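Local coordinates for reticulocyte-binding protein 2a (Plasmodium vivax, PDB 4Z8N) that probably binds a receptor on red blood cells through this erythrocyte-binding domain as the malaria parasite invades reticulocytes, at residues A[198-203]-A[292-297]. Residues are numbered along the deposited sequence; the frame is centred on the assembly and turned at random.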
loop_
_atom_site.group_PDB
_atom_site.type_symbol
_atom_site.label_atom_id
_atom_site.label_comp_id
_atom_site.label_asym_id
_atom_site.label_seq_id
_atom_site.Cartn_x
_atom_site.Cartn_y
_atom_site.Cartn_z
ATOM N N ASN A 198 -25.824 21.665 -7.013
ATOM C CA ASN A 198 -25.304 21.728 -8.375
ATOM C C ASN A 198 -24.096 20.808 -8.521
ATOM O O ASN A 198 -23.643 20.218 -7.541
ATOM C CB ASN A 198 -24.936 23.165 -8.753
ATOM C CG ASN A 198 -24.001 23.817 -7.750
ATOM O OD1 ASN A 198 -22.808 23.514 -7.705
ATOM N ND2 ASN A 198 -24.538 24.727 -6.946
ATOM N N VAL A 199 -23.573 20.689 -9.739
ATOM C CA VAL A 199 -22.478 19.755 -10.002
ATOM C C VAL A 199 -21.175 20.168 -9.312
ATOM O O VAL A 199 -20.365 19.314 -8.953
ATOM C CB VAL A 199 -22.220 19.593 -11.519
ATOM C CG1 VAL A 199 -23.382 18.863 -12.177
ATOM C CG2 VAL A 199 -21.982 20.945 -12.180
ATOM N N THR A 200 -20.978 21.470 -9.120
ATOM C CA THR A 200 -19.795 21.958 -8.413
ATOM C C THR A 200 -19.824 21.506 -6.955
ATOM O O THR A 200 -18.818 21.043 -6.419
ATOM C CB THR A 200 -19.683 23.493 -8.478
ATOM O OG1 THR A 200 -19.523 23.903 -9.841
ATOM C CG2 THR A 200 -18.487 23.981 -7.663
ATOM N N ILE A 201 -20.986 21.635 -6.323
ATOM C CA ILE A 201 -21.170 21.158 -4.957
ATOM C C ILE A 201 -20.969 19.647 -4.887
ATOM O O ILE A 201 -20.288 19.140 -3.995
ATOM C CB ILE A 201 -22.571 21.523 -4.415
ATOM C CG1 ILE A 201 -22.667 23.032 -4.175
ATOM C CG2 ILE A 201 -22.877 20.757 -3.131
ATOM C CD1 ILE A 201 -24.021 23.490 -3.658
ATOM N N SER A 202 -21.556 18.936 -5.845
ATOM C CA SER A 202 -21.437 17.485 -5.902
ATOM C C SER A 202 -19.984 17.055 -6.080
ATOM O O SER A 202 -19.543 16.075 -5.482
ATOM C CB SER A 202 -22.298 16.924 -7.034
ATOM O OG SER A 202 -23.662 17.257 -6.848
ATOM N N ALA A 203 -19.239 17.800 -6.893
ATOM C CA ALA A 203 -17.833 17.489 -7.151
ATOM C C ALA A 203 -16.953 17.675 -5.910
ATOM O O ALA A 203 -16.046 16.885 -5.656
ATOM C CB ALA A 203 -17.311 18.344 -8.305
ATOM N N ILE A 292 -17.652 29.741 -4.780
ATOM C CA ILE A 292 -17.740 31.097 -4.244
ATOM C C ILE A 292 -18.475 32.026 -5.212
ATOM O O ILE A 292 -19.279 32.859 -4.791
ATOM C CB ILE A 292 -16.340 31.672 -3.933
ATOM C CG1 ILE A 292 -15.707 30.924 -2.760
ATOM C CG2 ILE A 292 -16.420 33.153 -3.607
ATOM C CD1 ILE A 292 -14.321 31.412 -2.396
ATOM N N THR A 293 -18.219 31.859 -6.508
ATOM C CA THR A 293 -18.865 32.681 -7.529
ATOM C C THR A 293 -20.375 32.462 -7.546
ATOM O O THR A 293 -21.141 33.396 -7.781
ATOM C CB THR A 293 -18.302 32.394 -8.937
ATOM O OG1 THR A 293 -18.666 31.070 -9.345
ATOM C CG2 THR A 293 -16.785 32.530 -8.944
ATOM N N TYR A 294 -20.797 31.224 -7.298
ATOM C CA TYR A 294 -22.220 30.906 -7.195
ATOM C C TYR A 294 -22.856 31.627 -6.010
ATOM O O TYR A 294 -23.847 32.341 -6.163
ATOM C CB TYR A 294 -22.436 29.396 -7.050
ATOM C CG TYR A 294 -22.281 28.599 -8.327
ATOM C CD1 TYR A 294 -23.260 28.631 -9.313
ATOM C CD2 TYR A 294 -21.167 27.794 -8.537
ATOM C CE1 TYR A 294 -23.127 27.898 -10.478
ATOM C CE2 TYR A 294 -21.026 27.056 -9.699
ATOM C CZ TYR A 294 -22.008 27.112 -10.666
ATOM O OH TYR A 294 -21.870 26.379 -11.822
ATOM N N VAL A 295 -22.273 31.430 -4.831
ATOM C CA VAL A 295 -22.811 31.972 -3.588
ATOM C C VAL A 295 -22.828 33.499 -3.580
ATOM O O VAL A 295 -23.764 34.116 -3.073
ATOM C CB VAL A 295 -22.000 31.480 -2.368
ATOM C CG1 VAL A 295 -22.676 31.898 -1.068
ATOM C CG2 VAL A 295 -21.829 29.971 -2.418
ATOM N N SER A 296 -21.791 34.098 -4.158
ATOM C CA SER A 296 -21.587 35.542 -4.095
ATOM C C SER A 296 -22.740 36.353 -4.685
ATOM O O SER A 296 -23.237 37.284 -4.048
ATOM C CB SER A 296 -20.283 35.917 -4.804
ATOM O OG SER A 296 -20.071 37.317 -4.773
ATOM N N GLU A 297 -23.173 36.005 -5.893
ATOM C CA GLU A 297 -24.177 36.821 -6.567
ATOM C C GLU A 297 -25.614 36.375 -6.303
ATOM O O GLU A 297 -26.556 37.031 -6.745
ATOM C CB GLU A 297 -23.907 36.858 -8.070
ATOM C CG GLU A 297 -22.669 37.667 -8.435
ATOM C CD GLU A 297 -22.431 37.740 -9.927
ATOM O OE1 GLU A 297 -23.101 36.998 -10.675
ATOM O OE2 GLU A 297 -21.583 38.553 -10.352
#
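Tyr-294, near the C-terminal end of helix 246-297, reaches across to the first turn of helix 199-237 and meets Thr-200 there. Its CB leaves the helix in the direction of the other segment, and CG lies beside the backbone N, anti to the carbonyl carbon (chi1 -77°). From there CE2 makes the closest approach, 3.5 Å from Thr-200 OG1, with the threonine oblique to the ring. Thr-200 CB stands 4.0 Å from Tyr-294 CE2, and Asn-198 OD1 is 4.4 Å from the same ring carbon. Further out, past CZ, the phenol OH of Tyr-294 is 3.9 Å from Thr-200 OG1, a hydroxyl whose hydrogen-bond partner is Glu-88. The contact joins two antiparallel helices of the largely helical Rh5 coiled-coil domain at one end of the elongated molecule, its centre about 35 Å from the centre of the chain. The same Asn-198 OD1 caps helix 199-237 from the N-cap position, accepting from Ile-201 N at 3.0 Å, the donor standing 40° out of the carbonyl plane. The main-chain O of Asn-198 is gripped twice by Ser-202, through N and through OG.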